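Local coordinates for Serine/threonine/tyrosine-interacting protein (PDB 2R0B) that acts as a catalytically inactive phosphatase that retains ERK1/ERK2 in the nucleus and binds the F-box of FBXW7, blocking its assembly into the SCF ubiquitin ligase, at residues G12-Y18 with K92-N98; I37-N43 with Y59-A65; V108-I112 with A123-V127. All blocks are in the same frame, centred on the assembly; numbering follows the deposited sequence.

Contact 1: G12-Y18 with K92-N98. With SO4 (sulfate ion), chain B.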
loop_
_atom_site.group_PDB
_atom_site.type_symbol
_atom_site.label_atom_id
_atom_site.label_comp_id
_atom_site.label_asym_id
_atom_site.label_seq_id
_atom_site.Cartn_x
_atom_site.Cartn_y
_atom_site.Cartn_z
ATOM N N GLY A 12 -12.483 1.193 2.346
ATOM C CA GLY A 12 -11.965 -0.166 2.288
ATOM C C GLY A 12 -10.469 -0.319 2.020
ATOM O O GLY A 12 -9.978 -1.450 1.931
ATOM N N LEU A 13 -9.737 0.780 1.919
ATOM C CA LEU A 13 -8.283 0.696 1.647
ATOM C C LEU A 13 -7.548 1.485 2.706
ATOM O O LEU A 13 -7.742 2.689 2.821
ATOM C CB LEU A 13 -7.946 1.227 0.250
ATOM C CG LEU A 13 -6.477 1.277 -0.166
ATOM C CD1 LEU A 13 -5.904 -0.129 -0.250
ATOM C CD2 LEU A 13 -6.281 2.022 -1.492
ATOM N N PHE A 14 -6.714 0.794 3.479
ATOM C CA PHE A 14 -6.009 1.362 4.605
ATOM C C PHE A 14 -4.511 1.359 4.325
ATOM O O PHE A 14 -4.012 0.491 3.596
ATOM C CB PHE A 14 -6.254 0.527 5.876
ATOM C CG PHE A 14 -7.691 0.493 6.334
ATOM C CD1 PHE A 14 -8.070 1.185 7.485
ATOM C CD2 PHE A 14 -8.649 -0.252 5.651
ATOM C CE1 PHE A 14 -9.387 1.140 7.946
ATOM C CE2 PHE A 14 -9.989 -0.299 6.111
ATOM C CZ PHE A 14 -10.346 0.419 7.248
ATOM N N LEU A 15 -3.806 2.316 4.927
ATOM C CA LEU A 15 -2.360 2.472 4.733
ATOM C C LEU A 15 -1.705 2.633 6.086
ATOM O O LEU A 15 -2.148 3.443 6.900
ATOM C CB LEU A 15 -2.076 3.710 3.870
ATOM C CG LEU A 15 -0.616 4.184 3.707
ATOM C CD1 LEU A 15 0.289 3.168 3.018
ATOM C CD2 LEU A 15 -0.535 5.548 3.004
ATOM N N GLY A 16 -0.630 1.884 6.334
ATOM C CA GLY A 16 -0.044 1.889 7.679
ATOM C C GLY A 16 1.425 1.508 7.666
ATOM O O GLY A 16 1.938 1.107 6.637
ATOM N N PRO A 17 2.097 1.639 8.822
ATOM C CA PRO A 17 3.444 1.144 9.050
ATOM C C PRO A 17 3.357 -0.362 9.365
ATOM O O PRO A 17 2.263 -0.918 9.504
ATOM C CB PRO A 17 3.891 1.923 10.295
ATOM C CG PRO A 17 2.593 2.049 11.099
ATOM C CD PRO A 17 1.519 2.250 10.042
ATOM N N TYR A 18 4.487 -1.027 9.541
ATOM C CA TYR A 18 4.415 -2.441 9.825
ATOM C C TYR A 18 3.676 -2.743 11.151
ATOM O O TYR A 18 3.074 -3.822 11.316
ATOM C CB TYR A 18 5.819 -3.061 9.795
ATOM C CG TYR A 18 6.563 -2.843 11.092
ATOM C CD1 TYR A 18 7.384 -1.734 11.266
ATOM C CD2 TYR A 18 6.403 -3.729 12.155
ATOM C CE1 TYR A 18 8.073 -1.512 12.476
ATOM C CE2 TYR A 18 7.071 -3.511 13.363
ATOM C CZ TYR A 18 7.884 -2.415 13.519
ATOM O OH TYR A 18 8.523 -2.230 14.723
ATOM N N LYS A 92 -11.626 -5.848 2.594
ATOM C CA LYS A 92 -10.893 -4.600 2.846
ATOM C C LYS A 92 -9.403 -4.891 2.905
ATOM O O LYS A 92 -8.989 -5.975 3.314
ATOM C CB LYS A 92 -11.406 -3.893 4.100
ATOM C CG LYS A 92 -12.901 -3.589 4.021
ATOM C CD LYS A 92 -13.341 -2.539 4.983
ATOM C CE LYS A 92 -14.874 -2.474 5.004
ATOM N NZ LYS A 92 -15.497 -3.647 5.686
ATOM N N VAL A 93 -8.608 -3.920 2.466
ATOM C CA VAL A 93 -7.179 -4.136 2.233
ATOM C C VAL A 93 -6.338 -3.196 3.101
ATOM O O VAL A 93 -6.555 -1.970 3.143
ATOM C CB VAL A 93 -6.812 -3.909 0.756
ATOM C CG1 VAL A 93 -5.335 -4.182 0.524
ATOM C CG2 VAL A 93 -7.679 -4.775 -0.192
ATOM N N LEU A 94 -5.371 -3.774 3.805
ATOM C CA LEU A 94 -4.360 -2.962 4.472
ATOM C C LEU A 94 -3.082 -3.043 3.635
ATOM O O LEU A 94 -2.610 -4.146 3.332
ATOM C CB LEU A 94 -4.087 -3.472 5.896
ATOM C CG LEU A 94 -2.804 -2.940 6.568
ATOM C CD1 LEU A 94 -2.807 -1.401 6.705
ATOM C CD2 LEU A 94 -2.609 -3.620 7.933
ATOM N N VAL A 95 -2.545 -1.894 3.230
ATOM C CA VAL A 95 -1.226 -1.848 2.588
ATOM C C VAL A 95 -0.229 -1.285 3.605
ATOM O O VAL A 95 -0.423 -0.190 4.125
ATOM C CB VAL A 95 -1.209 -0.927 1.362
ATOM C CG1 VAL A 95 0.196 -0.970 0.709
ATOM C CG2 VAL A 95 -2.301 -1.325 0.379
ATOM N N HIS A 96 0.828 -2.037 3.903
ATOM C CA HIS A 96 1.807 -1.567 4.862
ATOM C C HIS A 96 3.222 -1.789 4.359
ATOM O O HIS A 96 3.479 -2.701 3.555
ATOM C CB HIS A 96 1.576 -2.173 6.272
ATOM C CG HIS A 96 2.086 -3.574 6.435
ATOM N ND1 HIS A 96 3.433 -3.868 6.546
ATOM C CD2 HIS A 96 1.431 -4.761 6.503
ATOM C CE1 HIS A 96 3.578 -5.176 6.678
ATOM N NE2 HIS A 96 2.384 -5.737 6.661
ATOM N N GLY A 97 4.128 -0.920 4.815
ATOM C CA GLY A 97 5.537 -1.083 4.544
ATOM C C GLY A 97 6.232 -1.216 5.886
ATOM O O GLY A 97 5.769 -1.945 6.771
ATOM N N ASN A 98 7.350 -0.509 6.043
ATOM C CA ASN A 98 7.996 -0.377 7.336
ATOM C C ASN A 98 7.419 0.861 8.027
ATOM O O ASN A 98 6.681 0.740 9.018
ATOM C CB ASN A 98 9.516 -0.288 7.126
ATOM C CG ASN A 98 10.289 -0.114 8.410
ATOM O OD1 ASN A 98 9.744 0.322 9.426
ATOM N ND2 ASN A 98 11.596 -0.420 8.366
HETATM S S SO4 B . 7.904 2.482 3.587
HETATM O O1 SO4 B . 7.901 3.826 4.165
HETATM O O2 SO4 B . 8.770 2.547 2.417
HETATM O O3 SO4 B . 8.493 1.505 4.499
HETATM O O4 SO4 B . 6.555 2.047 3.228
#
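His96 holds CG between the backbone N and the carbonyl carbon (chi1 79°), which sets its ND1 3.7 Å from Tyr18 CA, where strand 93-96 runs into the phosphate-binding loop. The imidazole is fixed by its own neighbour: ND1 donates to a lone pair of Gly97 O at 3.0 Å, nearly straight (171°), with the acceptor close to the ring plane. Upstream, strands 13-16 and 93-96 run parallel in the central sheet of the dual specificity phosphatase fold, their backbone bonds alternating, as in Val95 N to Phe14 O at 2.8 Å. On the face bearing Leu13, its CD1 crosses to Val95 CG2 at 3.8 Å. The pairing then slackens: Gly97 N to Gly16 O is weak, but Tyr18 N regains a bond to Asn98 O at 2.9 Å. Asn98 ND2 is held by Glu45, while Asn98 N donates to sulfate O3 at 2.8 Å; the ion, probably from the crystallisation liquor, is also bound by backbone N of Ala99, Ile101 and Ser102 and side chains of Arg103 and Ser104. Gly97 occupies the cysteine position of the HCX5R signature, so the loop still cradles an anion but lacks the nucleophile, consistent with pseudophosphatase activity.

Contact 2: I37-N43 with Y59-A65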
loop_
_atom_site.group_PDB
_atom_site.type_symbol
_atom_site.label_atom_id
_atom_site.label_comp_id
_atom_site.label_asym_id
_atom_site.label_seq_id
_atom_site.Cartn_x
_atom_site.Cartn_y
_atom_site.Cartn_z
ATOM N N ILE A 37 -3.939 -8.243 2.989
ATOM C CA ILE A 37 -2.836 -7.372 3.403
ATOM C C ILE A 37 -1.702 -7.414 2.369
ATOM O O ILE A 37 -1.273 -8.498 1.963
ATOM C CB ILE A 37 -2.281 -7.811 4.782
ATOM C CG1 ILE A 37 -3.394 -7.772 5.847
ATOM C CG2 ILE A 37 -1.058 -6.962 5.183
ATOM C CD1 ILE A 37 -2.968 -8.288 7.216
ATOM N N ILE A 38 -1.293 -6.256 1.877
ATOM C CA ILE A 38 -0.076 -6.161 1.047
ATOM C C ILE A 38 1.037 -5.812 2.036
ATOM O O ILE A 38 1.019 -4.750 2.649
ATOM C CB ILE A 38 -0.175 -5.117 -0.082
ATOM C CG1 ILE A 38 -1.330 -5.445 -1.028
ATOM C CG2 ILE A 38 1.155 -5.084 -0.887
ATOM C CD1 ILE A 38 -1.495 -4.452 -2.183
ATOM N N CYS A 39 1.990 -6.725 2.189
ATOM C CA CYS A 39 3.079 -6.587 3.177
ATOM C C CYS A 39 4.382 -6.323 2.406
ATOM O O CYS A 39 4.876 -7.227 1.717
ATOM C CB CYS A 39 3.145 -7.890 3.987
ATOM S SG CYS A 39 4.662 -8.141 4.976
ATOM N N ILE A 40 4.894 -5.086 2.460
ATOM C CA ILE A 40 6.019 -4.669 1.626
ATOM C C ILE A 40 7.256 -4.503 2.510
ATOM O O ILE A 40 7.194 -3.816 3.523
ATOM C CB ILE A 40 5.763 -3.309 0.941
ATOM C CG1 ILE A 40 4.564 -3.380 -0.013
ATOM C CG2 ILE A 40 7.050 -2.824 0.205
ATOM C CD1 ILE A 40 3.838 -2.028 -0.176
ATOM N N ARG A 41 8.368 -5.102 2.106
ATOM C CA ARG A 41 9.611 -5.033 2.876
ATOM C C ARG A 41 10.779 -5.533 2.025
ATOM O O ARG A 41 10.554 -6.226 1.026
ATOM C CB ARG A 41 9.470 -5.858 4.166
ATOM C CG ARG A 41 9.690 -7.378 4.062
ATOM C CD ARG A 41 8.801 -8.138 3.071
ATOM N NE ARG A 41 9.181 -9.547 3.049
ATOM C CZ ARG A 41 10.132 -10.067 2.285
ATOM N NH1 ARG A 41 10.414 -11.365 2.392
ATOM N NH2 ARG A 41 10.805 -9.309 1.417
ATOM N N GLN A 42 12.008 -5.155 2.400
ATOM C CA GLN A 42 13.225 -5.754 1.837
ATOM C C GLN A 42 13.431 -7.083 2.511
ATOM O O GLN A 42 12.997 -7.282 3.636
ATOM C CB GLN A 42 14.473 -4.934 2.199
ATOM C CG GLN A 42 14.555 -3.518 1.735
ATOM C CD GLN A 42 15.924 -2.926 2.071
ATOM O OE1 GLN A 42 16.070 -2.176 3.034
ATOM N NE2 GLN A 42 16.935 -3.301 1.293
ATOM N N ASN A 43 14.172 -7.982 1.876
ATOM C CA ASN A 43 14.437 -9.258 2.506
ATOM C C ASN A 43 15.134 -9.094 3.867
ATOM O O ASN A 43 14.834 -9.831 4.809
ATOM C CB ASN A 43 15.224 -10.175 1.573
ATOM C CG ASN A 43 14.412 -10.603 0.367
ATOM O OD1 ASN A 43 13.193 -10.813 0.455
ATOM N ND2 ASN A 43 15.090 -10.727 -0.786
ATOM N N TYR A 59 -2.481 -12.650 1.898
ATOM C CA TYR A 59 -1.341 -11.751 1.847
ATOM C C TYR A 59 -0.801 -11.610 0.435
ATOM O O TYR A 59 -0.932 -12.523 -0.385
ATOM C CB TYR A 59 -0.220 -12.276 2.756
ATOM C CG TYR A 59 -0.450 -12.047 4.225
ATOM C CD1 TYR A 59 0.021 -10.887 4.855
ATOM C CD2 TYR A 59 -1.133 -12.985 4.996
ATOM C CE1 TYR A 59 -0.181 -10.673 6.220
ATOM C CE2 TYR A 59 -1.349 -12.779 6.345
ATOM C CZ TYR A 59 -0.867 -11.624 6.958
ATOM O OH TYR A 59 -1.046 -11.448 8.310
ATOM N N LEU A 60 -0.197 -10.450 0.159
ATOM C CA LEU A 60 0.654 -10.260 -0.996
ATOM C C LEU A 60 1.954 -9.664 -0.483
ATOM O O LEU A 60 1.973 -8.530 -0.001
ATOM C CB LEU A 60 -0.010 -9.339 -2.030
ATOM C CG LEU A 60 0.793 -9.038 -3.286
ATOM C CD1 LEU A 60 1.020 -10.338 -4.032
ATOM C CD2 LEU A 60 0.060 -8.073 -4.231
ATOM N N VAL A 61 3.038 -10.440 -0.530
ATOM C CA VAL A 61 4.338 -9.990 0.018
ATOM C C VAL A 61 5.240 -9.521 -1.116
ATOM O O VAL A 61 5.493 -10.268 -2.067
ATOM C CB VAL A 61 5.035 -11.111 0.837
ATOM C CG1 VAL A 61 6.412 -10.660 1.320
ATOM C CG2 VAL A 61 4.176 -11.552 2.001
ATOM N N LEU A 62 5.727 -8.285 -1.004
ATOM C CA LEU A 62 6.520 -7.665 -2.066
ATOM C C LEU A 62 7.890 -7.306 -1.529
ATOM O O LEU A 62 8.026 -6.462 -0.634
ATOM C CB LEU A 62 5.845 -6.397 -2.627
ATOM C CG LEU A 62 4.465 -6.529 -3.273
ATOM C CD1 LEU A 62 3.899 -5.168 -3.701
ATOM C CD2 LEU A 62 4.449 -7.507 -4.447
ATOM N N ASP A 63 8.893 -7.968 -2.081
ATOM C CA ASP A 63 10.288 -7.703 -1.735
ATOM C C ASP A 63 10.743 -6.452 -2.499
ATOM O O ASP A 63 11.100 -6.507 -3.690
ATOM C CB ASP A 63 11.111 -8.948 -2.067
ATOM C CG ASP A 63 12.604 -8.711 -2.009
ATOM O OD1 ASP A 63 13.039 -7.765 -1.321
ATOM O OD2 ASP A 63 13.365 -9.498 -2.642
ATOM N N ILE A 64 10.709 -5.312 -1.809
ATOM C CA ILE A 64 10.987 -4.004 -2.434
ATOM C C ILE A 64 11.867 -3.171 -1.511
ATOM O O ILE A 64 11.560 -3.060 -0.321
ATOM C CB ILE A 64 9.662 -3.202 -2.683
ATOM C CG1 ILE A 64 8.787 -3.923 -3.727
ATOM C CG2 ILE A 64 9.983 -1.742 -3.116
ATOM C CD1 ILE A 64 7.407 -3.384 -3.945
ATOM N N ALA A 65 12.950 -2.601 -2.047
ATOM C CA ALA A 65 13.775 -1.629 -1.311
ATOM C C ALA A 65 13.248 -0.207 -1.453
ATOM O O ALA A 65 12.733 0.170 -2.520
ATOM C CB ALA A 65 15.195 -1.688 -1.806
#
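Strands 37-41 and 59-63 run parallel with 17° between their directions and 4.6 Å between their axes at closest approach, and an unbroken run of backbone bonds from Leu60 N to Ile37 O through Ile64 N to Arg41 O fixes the register. They form one side of the central sheet of the dual specificity phosphatase fold, with 58-63 at the edge of the sheet. Ile38, Ile40, Leu60 and Leu62 share one face, turned toward helices 76-88 and 103-116. There Leu62 CD1 packs against two side chains of the neighbouring strand, reaching Ile38 CG2 at 3.9 Å while its side chain lies alongside that of Ile40; one step on, Ile40 CG2 crosses to Ile64 CB.

The other face begins with Tyr59, whose ring lies beside Ile37 and points the same way, CE1 meeting Ile37 CD1 at 3.8 Å. The phenol oxygen accepts a bond from Phe53 N, which ties this strand to the Phe53-Gln54-Gln55 motif that binds FBXW7. At the other end this face turns polar at Arg41. With CG between the backbone N and the carbonyl carbon (chi1 82°) and a further bend at chi2, its chain crosses Val61, and CG1 of that valine lies over one face of the guanidinium, 3.4 Å from Arg41 NE. The group's edge faces Asn43 OD1, which accepts from Arg41 NH2 at 3.0 Å and only weakly from NH1; beyond NH2, close to the group's plane, Asp63 OD1 completes a long salt bridge. The guanidinium probably offsets part of the charge of the exposed Asp63 carboxylate. Asn43 crosses Asp63 at about a right angle, and its ND2 gives Asp63 OD2 a weak hydrogen bond of 2.8 Å, bent to 118° at the hydrogen.

Contact 3: V108-I112 with A123-V127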
loop_
_atom_site.group_PDB
_atom_site.type_symbol
_atom_site.label_atom_id
_atom_site.label_comp_id
_atom_site.label_asym_id
_atom_site.label_seq_id
_atom_site.Cartn_x
_atom_site.Cartn_y
_atom_site.Cartn_z
ATOM N N VAL A 108 -0.344 2.827 -2.794
ATOM C CA VAL A 108 -1.729 3.295 -2.567
ATOM C C VAL A 108 -2.047 4.401 -3.574
ATOM O O VAL A 108 -3.177 4.489 -4.111
ATOM C CB VAL A 108 -1.936 3.734 -1.098
ATOM C CG1 VAL A 108 -3.181 4.597 -0.949
ATOM C CG2 VAL A 108 -2.013 2.485 -0.158
ATOM N N ILE A 109 -1.038 5.225 -3.859
ATOM C CA ILE A 109 -1.191 6.317 -4.842
ATOM C C ILE A 109 -1.433 5.758 -6.240
ATOM O O ILE A 109 -2.237 6.295 -6.989
ATOM C CB ILE A 109 -0.018 7.340 -4.776
ATOM C CG1 ILE A 109 -0.154 8.161 -3.466
ATOM C CG2 ILE A 109 0.015 8.249 -6.055
ATOM C CD1 ILE A 109 1.126 8.852 -2.934
ATOM N N ALA A 110 -0.739 4.685 -6.602
ATOM C CA ALA A 110 -0.925 4.116 -7.930
ATOM C C ALA A 110 -2.368 3.653 -8.114
ATOM O O ALA A 110 -2.977 3.900 -9.154
ATOM C CB ALA A 110 0.030 2.948 -8.140
ATOM N N TYR A 111 -2.900 3.001 -7.077
ATOM C CA TYR A 111 -4.262 2.508 -7.096
ATOM C C TYR A 111 -5.215 3.688 -7.267
ATOM O O TYR A 111 -6.147 3.618 -8.072
ATOM C CB TYR A 111 -4.589 1.687 -5.829
ATOM C CG TYR A 111 -6.019 1.211 -5.845
ATOM C CD1 TYR A 111 -6.396 0.077 -6.579
ATOM C CD2 TYR A 111 -7.012 1.960 -5.224
ATOM C CE1 TYR A 111 -7.730 -0.334 -6.629
ATOM C CE2 TYR A 111 -8.345 1.566 -5.277
ATOM C CZ TYR A 111 -8.691 0.426 -5.967
ATOM O OH TYR A 111 -10.024 0.103 -6.012
ATOM N N ILE A 112 -4.959 4.770 -6.534
ATOM C CA ILE A 112 -5.868 5.942 -6.560
ATOM C C ILE A 112 -5.832 6.664 -7.900
ATOM O O ILE A 112 -6.884 7.019 -8.461
ATOM C CB ILE A 112 -5.546 6.933 -5.431
ATOM C CG1 ILE A 112 -5.930 6.328 -4.099
ATOM C CG2 ILE A 112 -6.277 8.312 -5.680
ATOM C CD1 ILE A 112 -5.347 7.062 -2.899
ATOM N N ALA A 123 -3.474 13.058 -6.312
ATOM C CA ALA A 123 -3.526 11.826 -5.526
ATOM C C ALA A 123 -2.579 11.916 -4.331
ATOM O O ALA A 123 -2.946 11.526 -3.227
ATOM C CB ALA A 123 -3.181 10.604 -6.415
ATOM N N PHE A 124 -1.389 12.478 -4.535
ATOM C CA PHE A 124 -0.457 12.635 -3.425
ATOM C C PHE A 124 -1.085 13.546 -2.352
ATOM O O PHE A 124 -1.113 13.214 -1.178
ATOM C CB PHE A 124 0.908 13.154 -3.878
ATOM C CG PHE A 124 1.791 13.576 -2.728
ATOM C CD1 PHE A 124 2.576 12.634 -2.062
ATOM C CD2 PHE A 124 1.785 14.893 -2.277
ATOM C CE1 PHE A 124 3.365 12.997 -0.970
ATOM C CE2 PHE A 124 2.601 15.276 -1.193
ATOM C CZ PHE A 124 3.376 14.332 -0.536
ATOM N N ALA A 125 -1.642 14.675 -2.770
ATOM C CA ALA A 125 -2.284 15.593 -1.814
ATOM C C ALA A 125 -3.445 14.951 -1.034
ATOM O O ALA A 125 -3.623 15.183 0.170
ATOM C CB ALA A 125 -2.735 16.876 -2.542
ATOM N N TYR A 126 -4.227 14.134 -1.727
ATOM C CA TYR A 126 -5.384 13.472 -1.147
ATOM C C TYR A 126 -4.913 12.532 -0.036
ATOM O O TYR A 126 -5.476 12.487 1.066
ATOM C CB TYR A 126 -6.156 12.711 -2.247
ATOM C CG TYR A 126 -7.247 11.882 -1.674
ATOM C CD1 TYR A 126 -8.543 12.379 -1.595
ATOM C CD2 TYR A 126 -6.986 10.604 -1.154
ATOM C CE1 TYR A 126 -9.557 11.621 -1.041
ATOM C CE2 TYR A 126 -7.995 9.837 -0.586
ATOM C CZ TYR A 126 -9.269 10.341 -0.534
ATOM O OH TYR A 126 -10.266 9.591 0.043
ATOM N N VAL A 127 -3.863 11.774 -0.325
ATOM C CA VAL A 127 -3.376 10.807 0.657
ATOM C C VAL A 127 -2.680 11.506 1.820
ATOM O O VAL A 127 -2.862 11.119 2.964
ATOM C CB VAL A 127 -2.479 9.714 0.017
ATOM C CG1 VAL A 127 -1.901 8.753 1.085
ATOM C CG2 VAL A 127 -3.248 8.961 -0.999
#
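Val108 touches Val127 loosely, CG1 to CG2 at 4.4 Å, at the margin of the contact next to the sheet, where Leu13, Leu15 and Ile9 also press on its side chain. One residue on, Ile109 carries the broadest share of the contact and divides it among three partners. Its CG1 stands anti to the carbonyl carbon (chi1 -71°) and the chain extends beyond it, which sends CD1 to the edge of the Phe124 ring, 4.1 Å from Phe124 CD1. The CG2 branch meets Ala123 CB at 4.0 Å, and CG1 meets Val127 CG2 at the same distance. An alanine in its place is likely to strip the Phe124 ring edge of this neighbour, leave Ala123 and Val127 mainly to Ile112, and open a gap between the two helices. These helices, 103-116 and 120-130, belong to the helices packed on the central sheet of the protein tyrosine phosphatase fold, the former leading directly out of the phosphate-binding loop. Their short segments cross at 120° with axes 9.7 Å apart, and every contact between the two segments is apolar. Ile112, a turn closer to the C-terminus than Val108, places CG2 on Ala123 CB at 3.9 Å, so that the methyl of Ala123 is shared with Ile109. Its CD1 crosses obliquely to Val127 CG2 at 3.4 Å, tighter than ordinary van der Waals contact, and lies 4.3 Å from CD2 of Tyr126, whose hydroxyl bonds to Ile9 O.

Contacts 1 and 2 belong to one sheet, joined where strands 93-96 and 36-41 lie next to each other: Leu94 O to Ile38 N measures 2.9 Å and His96 O to Ile40 N 3.0 Å, both probable hydrogen bonds. Contact 1 lies deep, its centre about 5 Å from that of the chain, whereas contact 2 includes the outermost strand 58-63 and exposes a charged end. Contact 3 is buried but joins helices by apolar side chains alone, without the backbone bonds of the other two. It packs on contact 1 through Val95 on Val108 and Leu15 on Val127, and it stays about 7 Å, nearest atoms, from contact 2.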